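Local coordinates for poly A polymerase (PDB 4WBY), which adds the terminal adenosine to the CC end of tRNA from ATP with magnesium, completing the CCA tail, this chain being its nucleotidyltransferase part, at residues A[201-206]-A[291-296]; A[211-214]-A[218-221]; A[266-271]-A[334-339]. One frame throughout, in Å; residues are numbered along the deposited sequence.

Contact 1: residues A[201-206]-A[291-296]; sequences APRGRL and LEEMSA
Arg203 and Glu293 are joined by a two-pronged salt bridge between the first turn of helix 203-214 and the last turn of helix 284-293. The guanidinium presents its side edge, using NE and one terminal nitrogen. Arg203 NE donates to Glu293 OE2 at 2.8 Å, and Arg203 NH2 donates to Glu293 OE1 at 3.0 Å, with N-H...O angles near 160°. Both oxygens lie close to the guanidinium plane, but the carboxylate is turned 35° against it, and both N-H groups therefore arrive from above the carboxylate plane. Glu293 reaches across with CG anti to the backbone N and an extended chain beyond, while Arg203 bends at chi2 (90°) and lays its edge across the end of the acid. Even the aliphatic root is close, Arg203 CG lying 3.2 Å from Glu293 OE2.

This two-bond grip is the tight part of the contact. Around it the join is loose: both residues are partly exposed at the surface, and the segments bury just 95 Å² between them. Neighbouring packing is supplied by Glu293 on Ile207 and by Met294 on Ile210, before Ser295 closes helix 284-293 in a Schellman motif. Arg205, an ATP-binding residue, pairs with Asp163.

Arg203 NH1 also donates to the carbonyl of Ile235, so the guanidinium has a second anchor. A leucine in place of Arg203 would probably leave the Glu293 carboxylate without its countercharge and the Ile235 carbonyl without this donor. The chemistry implies a directional ionic tie between two helix ends, one that probably depends on both groups being charged.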
loop_
_atom_site.group_PDB
_atom_site.type_symbol
_atom_site.label_atom_id
_atom_site.label_comp_id
_atom_site.label_asym_id
_atom_site.label_seq_id
_atom_site.Cartn_x
_atom_site.Cartn_y
_atom_site.Cartn_z
ATOM N N ALA A 201 -3.424 -12.521 -16.798
ATOM C CA ALA A 201 -3.840 -12.781 -15.413
ATOM C C ALA A 201 -5.163 -12.077 -15.065
ATOM O O ALA A 201 -5.511 -11.096 -15.709
ATOM C CB ALA A 201 -2.743 -12.337 -14.461
ATOM N N PRO A 202 -5.895 -12.578 -14.044
ATOM C CA PRO A 202 -7.157 -11.949 -13.621
ATOM C C PRO A 202 -6.990 -10.469 -13.317
ATOM O O PRO A 202 -6.244 -10.097 -12.416
ATOM C CB PRO A 202 -7.529 -12.715 -12.348
ATOM C CG PRO A 202 -6.873 -14.028 -12.498
ATOM C CD PRO A 202 -5.597 -13.783 -13.247
ATOM N N ARG A 203 -7.696 -9.640 -14.076
ATOM C CA ARG A 203 -7.534 -8.198 -14.028
ATOM C C ARG A 203 -7.732 -7.602 -12.635
ATOM O O ARG A 203 -6.919 -6.803 -12.161
ATOM C CB ARG A 203 -8.523 -7.557 -14.997
ATOM C CG ARG A 203 -8.423 -6.064 -15.079
ATOM C CD ARG A 203 -7.451 -5.668 -16.157
ATOM N NE ARG A 203 -7.314 -4.223 -16.261
ATOM C CZ ARG A 203 -6.319 -3.625 -16.900
ATOM N NH1 ARG A 203 -5.385 -4.356 -17.492
ATOM N NH2 ARG A 203 -6.253 -2.304 -16.945
ATOM N N GLY A 204 -8.816 -8.003 -11.979
ATOM C CA GLY A 204 -9.161 -7.448 -10.683
ATOM C C GLY A 204 -8.074 -7.662 -9.651
ATOM O O GLY A 204 -7.801 -6.785 -8.836
ATOM N N ARG A 205 -7.439 -8.825 -9.694
ATOM C CA ARG A 205 -6.392 -9.135 -8.729
ATOM C C ARG A 205 -5.116 -8.338 -9.008
ATOM O O ARG A 205 -4.423 -7.932 -8.073
ATOM C CB ARG A 205 -6.122 -10.640 -8.708
ATOM C CG ARG A 205 -7.305 -11.409 -8.145
ATOM C CD ARG A 205 -7.010 -12.879 -7.924
ATOM N NE ARG A 205 -5.953 -13.090 -6.942
ATOM C CZ ARG A 205 -4.817 -13.732 -7.198
ATOM N NH1 ARG A 205 -4.601 -14.247 -8.402
ATOM N NH2 ARG A 205 -3.904 -13.876 -6.249
ATOM N N LEU A 206 -4.812 -8.090 -10.281
ATOM C CA LEU A 206 -3.681 -7.218 -10.617
ATOM C C LEU A 206 -3.920 -5.800 -10.112
ATOM O O LEU A 206 -3.035 -5.178 -9.526
ATOM C CB LEU A 206 -3.431 -7.185 -12.126
ATOM C CG LEU A 206 -2.935 -8.471 -12.775
ATOM C CD1 LEU A 206 -2.724 -8.270 -14.273
ATOM C CD2 LEU A 206 -1.648 -8.943 -12.102
ATOM N N LEU A 291 -8.467 4.914 -13.671
ATOM C CA LEU A 291 -8.670 5.368 -12.297
ATOM C C LEU A 291 -9.988 4.837 -11.739
ATOM O O LEU A 291 -10.072 4.525 -10.557
ATOM C CB LEU A 291 -8.620 6.895 -12.201
ATOM C CG LEU A 291 -7.238 7.502 -12.485
ATOM C CD1 LEU A 291 -7.336 9.020 -12.497
ATOM C CD2 LEU A 291 -6.190 7.040 -11.477
ATOM N N GLU A 292 -11.007 4.719 -12.583
ATOM C CA GLU A 292 -12.266 4.125 -12.146
ATOM C C GLU A 292 -12.082 2.634 -11.833
ATOM O O GLU A 292 -12.639 2.115 -10.866
ATOM C CB GLU A 292 -13.350 4.344 -13.204
ATOM C CG GLU A 292 -13.775 5.809 -13.297
ATOM C CD GLU A 292 -14.765 6.089 -14.409
ATOM O OE1 GLU A 292 -15.035 5.189 -15.232
ATOM O OE2 GLU A 292 -15.273 7.225 -14.454
ATOM N N GLU A 293 -11.282 1.954 -12.645
ATOM C CA GLU A 293 -10.958 0.554 -12.408
ATOM C C GLU A 293 -10.214 0.378 -11.079
ATOM O O GLU A 293 -10.380 -0.621 -10.374
ATOM C CB GLU A 293 -10.119 0.023 -13.566
ATOM C CG GLU A 293 -9.813 -1.439 -13.499
ATOM C CD GLU A 293 -9.333 -1.967 -14.831
ATOM O OE1 GLU A 293 -8.691 -1.201 -15.584
ATOM O OE2 GLU A 293 -9.615 -3.139 -15.130
ATOM N N MET A 294 -9.389 1.364 -10.755
ATOM C CA MET A 294 -8.648 1.394 -9.502
ATOM C C MET A 294 -9.505 1.837 -8.310
ATOM O O MET A 294 -9.011 1.884 -7.186
ATOM C CB MET A 294 -7.446 2.339 -9.630
ATOM C CG MET A 294 -6.330 1.838 -10.561
ATOM S SD MET A 294 -5.301 0.577 -9.788
ATOM C CE MET A 294 -4.364 1.604 -8.659
ATOM N N SER A 295 -10.774 2.168 -8.559
ATOM C CA SER A 295 -11.645 2.754 -7.538
ATOM C C SER A 295 -10.962 3.941 -6.857
ATOM O O SER A 295 -11.025 4.098 -5.633
ATOM C CB SER A 295 -12.054 1.713 -6.490
ATOM O OG SER A 295 -12.803 0.659 -7.070
ATOM N N ALA A 296 -10.304 4.777 -7.652
ATOM C CA ALA A 296 -9.605 5.933 -7.105
ATOM C C ALA A 296 -10.565 6.871 -6.378
ATOM O O ALA A 296 -11.719 7.031 -6.785
ATOM C CB ALA A 296 -8.867 6.682 -8.209
#

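Contact 2: residues A[211-214]-A[218-221]; sequences KLAL and RFLE
Phe219 lays one face of its ring over the backbone of Leu214, with Ala213 beside it, and these three buried residues account for the 145 Å² covered here. Leu214 CA stands 3.5 Å from the centroid of the Phe219 ring and only 3° off its normal, a CH-pi contact almost exactly over the middle. Leu214 CB lies over the far part of the same ring, 3.7 Å from Phe219 CE2. The ring is brought there by a first torsion that sets CG anti to the backbone N (chi1 -172°), swinging it from the start of helix 219-228 back onto the end of helix 203-214.

Ala213 touches another part of the ring. Ala213 CB is 3.9 Å from Phe219 CE1. Ala213 O comes within 3.2 Å of Phe219 CD1, approaching obliquely. The small methyl also lies close to Arg172, a residue that binds ATP.

Leu214 takes the less common rotamer with CG between its backbone N and carbonyl carbon (chi1 75°). That leads the isobutyl end away from Phe219, leaving CA and CB as the surface the ring covers. Away from the ring, the N-cap residue Arg218 gives its NE to Glu221 OE1 at 3.0 Å within the same segment, and Glu221 OE2 is paired with Arg253.

The pattern is that of two consecutive helices joined by a short connection, the first residue of the second packing its ring on the C-terminal turn of the first. It belongs to the all-helical part of the chain, beyond the mixed sheet.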
loop_
_atom_site.group_PDB
_atom_site.type_symbol
_atom_site.label_atom_id
_atom_site.label_comp_id
_atom_site.label_asym_id
_atom_site.label_seq_id
_atom_site.Cartn_x
_atom_site.Cartn_y
_atom_site.Cartn_z
ATOM N N LYS A 211 -3.016 -1.291 -6.136
ATOM C CA LYS A 211 -3.578 -0.461 -5.074
ATOM C C LYS A 211 -2.807 -0.662 -3.770
ATOM O O LYS A 211 -2.604 0.285 -3.022
ATOM C CB LYS A 211 -5.074 -0.760 -4.885
ATOM C CG LYS A 211 -5.924 -0.314 -6.086
ATOM C CD LYS A 211 -7.311 -0.929 -6.091
ATOM C CE LYS A 211 -8.143 -0.430 -4.930
ATOM N NZ LYS A 211 -9.526 -0.976 -4.997
ATOM N N LEU A 212 -2.363 -1.890 -3.501
ATOM C CA LEU A 212 -1.545 -2.129 -2.313
ATOM C C LEU A 212 -0.177 -1.462 -2.445
ATOM O O LEU A 212 0.333 -0.875 -1.484
ATOM C CB LEU A 212 -1.382 -3.632 -2.046
ATOM C CG LEU A 212 -2.667 -4.328 -1.585
ATOM C CD1 LEU A 212 -2.437 -5.818 -1.369
ATOM C CD2 LEU A 212 -3.217 -3.697 -0.314
ATOM N N ALA A 213 0.414 -1.537 -3.632
ATOM C CA ALA A 213 1.728 -0.937 -3.839
ATOM C C ALA A 213 1.711 0.574 -3.616
ATOM O O ALA A 213 2.649 1.127 -3.025
ATOM C CB ALA A 213 2.245 -1.260 -5.235
ATOM N N LEU A 214 0.652 1.248 -4.065
ATOM C CA LEU A 214 0.657 2.708 -4.003
ATOM C C LEU A 214 0.530 3.205 -2.551
ATOM O O LEU A 214 0.841 4.355 -2.264
ATOM C CB LEU A 214 -0.432 3.302 -4.908
ATOM C CG LEU A 214 -1.926 3.315 -4.586
ATOM C CD1 LEU A 214 -2.312 4.422 -3.593
ATOM C CD2 LEU A 214 -2.711 3.481 -5.889
ATOM N N ARG A 218 7.682 3.096 0.210
ATOM C CA ARG A 218 8.680 2.956 -0.842
ATOM C C ARG A 218 8.046 2.705 -2.218
ATOM O O ARG A 218 8.599 1.980 -3.041
ATOM C CB ARG A 218 9.646 1.812 -0.497
ATOM C CG ARG A 218 10.420 2.006 0.797
ATOM C CD ARG A 218 11.661 2.864 0.613
ATOM N NE ARG A 218 11.345 4.266 0.352
ATOM C CZ ARG A 218 10.986 5.140 1.286
ATOM N NH1 ARG A 218 10.881 4.758 2.552
ATOM N NH2 ARG A 218 10.720 6.396 0.953
ATOM N N PHE A 219 6.886 3.303 -2.473
ATOM C CA PHE A 219 6.234 3.142 -3.773
ATOM C C PHE A 219 7.157 3.526 -4.944
ATOM O O PHE A 219 7.144 2.855 -5.965
ATOM C CB PHE A 219 4.933 3.960 -3.813
ATOM C CG PHE A 219 4.077 3.726 -5.040
ATOM C CD1 PHE A 219 3.941 2.459 -5.601
ATOM C CD2 PHE A 219 3.354 4.776 -5.591
ATOM C CE1 PHE A 219 3.125 2.258 -6.720
ATOM C CE2 PHE A 219 2.535 4.587 -6.710
ATOM C CZ PHE A 219 2.417 3.327 -7.276
ATOM N N LEU A 220 7.946 4.590 -4.808
ATOM C CA LEU A 220 8.838 4.974 -5.904
ATOM C C LEU A 220 9.850 3.862 -6.212
ATOM O O LEU A 220 10.099 3.554 -7.375
ATOM C CB LEU A 220 9.570 6.289 -5.599
ATOM C CG LEU A 220 10.473 6.789 -6.737
ATOM C CD1 LEU A 220 9.734 6.804 -8.082
ATOM C CD2 LEU A 220 11.033 8.169 -6.423
ATOM N N GLU A 221 10.409 3.241 -5.174
ATOM C CA GLU A 221 11.330 2.130 -5.394
ATOM C C GLU A 221 10.619 0.959 -6.063
ATOM O O GLU A 221 11.194 0.262 -6.910
ATOM C CB GLU A 221 11.958 1.672 -4.077
ATOM C CG GLU A 221 13.059 2.592 -3.556
ATOM C CD GLU A 221 12.563 3.787 -2.758
ATOM O OE1 GLU A 221 11.334 3.977 -2.629
ATOM O OE2 GLU A 221 13.429 4.544 -2.259
#

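Contact 3: residues A[266-271]-A[334-339]; sequences ERIDYG and LHTSVL
Ile268 meets the start of helix 336-342 with its two branches divided between neighbouring residues. His335, at the N-cap position, comes first: His335 CE1 lies 4.2 Å from Ile268 CG2, the two side chains arriving from opposite directions. The ring also stacks on Trp299, and His335 ND1 shares a hydrogen bond of 2.8 Å with Ser337 OG, which together with the stack probably limits how the ring can turn.

Thr336 follows in the first turn. Thr336 CG2, anti to the backbone N, faces the other branch, 4.1 Å from Ile268 CD1. Thr336 OG1 instead reaches a water at 2.7 Å, and the same water donates to Glu266 O at 2.8 Å, bridging the loop to the helix. Ser337 comes next, presenting CB at 4.1 Å and its backbone N at 4.0 Å to the same Ile268 CD1, while its OG bonds Thr303 as well as His335.

This is plain packing of the loop between helices 243-262 and 271-278 on a helix start, away from the annotated sites. The chemistry is divided: loose van der Waals contact covers the apolar part, no direct hydrogen bond crosses between the segments, and a single water carries the polar link.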
loop_
_atom_site.group_PDB
_atom_site.type_symbol
_atom_site.label_atom_id
_atom_site.label_comp_id
_atom_site.label_asym_id
_atom_site.label_seq_id
_atom_site.Cartn_x
_atom_site.Cartn_y
_atom_site.Cartn_z
ATOM N N GLU A 266 -2.115 17.792 7.319
ATOM C CA GLU A 266 -2.789 17.940 6.034
ATOM C C GLU A 266 -2.330 16.907 5.025
ATOM O O GLU A 266 -2.492 17.089 3.817
ATOM C CB GLU A 266 -2.549 19.332 5.466
ATOM C CG GLU A 266 -2.996 20.463 6.365
ATOM C CD GLU A 266 -2.725 21.807 5.731
ATOM O OE1 GLU A 266 -3.234 22.046 4.613
ATOM O OE2 GLU A 266 -1.987 22.612 6.334
ATOM N N ARG A 267 -1.753 15.822 5.519
ATOM C CA ARG A 267 -1.280 14.758 4.643
ATOM C C ARG A 267 -2.419 14.141 3.839
ATOM O O ARG A 267 -3.552 14.038 4.316
ATOM C CB ARG A 267 -0.567 13.685 5.463
ATOM C CG ARG A 267 0.743 14.166 6.045
ATOM C CD ARG A 267 1.323 13.169 7.034
ATOM N NE ARG A 267 2.547 13.680 7.644
ATOM C CZ ARG A 267 3.087 13.191 8.755
ATOM N NH1 ARG A 267 2.507 12.177 9.384
ATOM N NH2 ARG A 267 4.203 13.719 9.238
ATOM N N ILE A 268 -2.116 13.766 2.603
ATOM C CA ILE A 268 -3.058 13.032 1.778
ATOM C C ILE A 268 -2.405 11.714 1.387
ATOM O O ILE A 268 -1.235 11.483 1.699
ATOM C CB ILE A 268 -3.483 13.837 0.515
ATOM C CG1 ILE A 268 -2.271 14.204 -0.344
ATOM C CG2 ILE A 268 -4.230 15.106 0.921
ATOM C CD1 ILE A 268 -2.644 14.936 -1.657
ATOM N N ASP A 269 -3.162 10.846 0.725
ATOM C CA ASP A 269 -2.616 9.579 0.260
ATOM C C ASP A 269 -1.770 9.830 -0.985
ATOM O O ASP A 269 -2.245 9.717 -2.116
ATOM C CB ASP A 269 -3.742 8.575 0.006
ATOM C CG ASP A 269 -4.468 8.188 1.290
ATOM O OD1 ASP A 269 -3.845 8.283 2.372
ATOM O OD2 ASP A 269 -5.653 7.797 1.221
ATOM N N TYR A 270 -0.504 10.172 -0.755
ATOM C CA TYR A 270 0.380 10.664 -1.813
ATOM C C TYR A 270 0.659 9.670 -2.927
ATOM O O TYR A 270 1.045 10.069 -4.021
ATOM C CB TYR A 270 1.722 11.102 -1.231
ATOM C CG TYR A 270 1.657 12.167 -0.161
ATOM C CD1 TYR A 270 1.375 13.495 -0.485
ATOM C CD2 TYR A 270 1.947 11.864 1.161
ATOM C CE1 TYR A 270 1.339 14.476 0.491
ATOM C CE2 TYR A 270 1.919 12.838 2.144
ATOM C CZ TYR A 270 1.622 14.140 1.804
ATOM O OH TYR A 270 1.597 15.102 2.779
ATOM N N GLY A 271 0.506 8.381 -2.646
ATOM C CA GLY A 271 0.752 7.369 -3.659
ATOM C C GLY A 271 -0.020 7.610 -4.944
ATOM O O GLY A 271 0.485 7.342 -6.041
ATOM N N LEU A 334 -8.294 24.942 -5.033
ATOM C CA LEU A 334 -7.658 23.697 -5.449
ATOM C C LEU A 334 -7.400 22.732 -4.299
ATOM O O LEU A 334 -7.034 23.126 -3.192
ATOM C CB LEU A 334 -6.342 23.997 -6.171
ATOM C CG LEU A 334 -6.461 24.914 -7.389
ATOM C CD1 LEU A 334 -5.092 25.206 -7.990
ATOM C CD2 LEU A 334 -7.402 24.317 -8.435
ATOM N N HIS A 335 -7.619 21.456 -4.576
ATOM C CA HIS A 335 -7.242 20.400 -3.659
ATOM C C HIS A 335 -5.725 20.376 -3.508
ATOM O O HIS A 335 -4.999 20.726 -4.444
ATOM C CB HIS A 335 -7.757 19.055 -4.173
ATOM C CG HIS A 335 -7.577 17.933 -3.205
ATOM N ND1 HIS A 335 -6.571 16.997 -3.327
ATOM C CD2 HIS A 335 -8.262 17.606 -2.085
ATOM C CE1 HIS A 335 -6.656 16.133 -2.334
ATOM N NE2 HIS A 335 -7.672 16.481 -1.562
ATOM N N THR A 336 -5.262 19.961 -2.334
ATOM C CA THR A 336 -3.834 19.832 -2.033
ATOM C C THR A 336 -3.064 19.148 -3.156
ATOM O O THR A 336 -1.935 19.536 -3.473
ATOM C CB THR A 336 -3.620 19.037 -0.726
ATOM O OG1 THR A 336 -4.217 19.748 0.359
ATOM C CG2 THR A 336 -2.139 18.845 -0.425
ATOM N N SER A 337 -3.677 18.130 -3.755
ATOM C CA SER A 337 -3.016 17.372 -4.822
ATOM C C SER A 337 -2.589 18.253 -5.999
ATOM O O SER A 337 -1.494 18.073 -6.540
ATOM C CB SER A 337 -3.924 16.240 -5.315
ATOM O OG SER A 337 -5.200 16.717 -5.706
ATOM N N VAL A 338 -3.434 19.205 -6.389
ATOM C CA VAL A 338 -3.111 20.047 -7.538
ATOM C C VAL A 338 -1.982 21.010 -7.164
ATOM O O VAL A 338 -1.102 21.279 -7.978
ATOM C CB VAL A 338 -4.347 20.836 -8.055
ATOM C CG1 VAL A 338 -3.952 21.782 -9.193
ATOM C CG2 VAL A 338 -5.433 19.871 -8.509
ATOM N N LEU A 339 -1.987 21.500 -5.926
ATOM C CA LEU A 339 -0.897 22.354 -5.454
ATOM C C LEU A 339 0.449 21.635 -5.541
ATOM O O LEU A 339 1.446 22.215 -5.974
ATOM C CB LEU A 339 -1.132 22.804 -4.015
ATOM C CG LEU A 339 -2.413 23.586 -3.766
ATOM C CD1 LEU A 339 -2.507 23.945 -2.294
ATOM C CD2 LEU A 339 -2.452 24.835 -4.624
HETATM O O HOH W 1 -4.679 18.228 2.560
#

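Contacts 1 and 2 share helix 203-214, one near its start and the other at its end, with centres 15 Å apart, and contact 2 is nested within the chain loop that contact 1 closes. They meet where Met294 O lies 3.3 Å from Lys211 CE. Contact 2 also touches contact 3, with Phe219 CE2 3.5 Å from Gly271 O; their centres are 17 Å apart. Contacts 1 and 3, 22 Å apart at their centres, do not touch. Some ATP-binding residues lie near the first two: the side chain of Val165 is about 9 Å from that of Arg203 in contact 1, and that of Arg176 about 9 Å from that of Ala213 in contact 2.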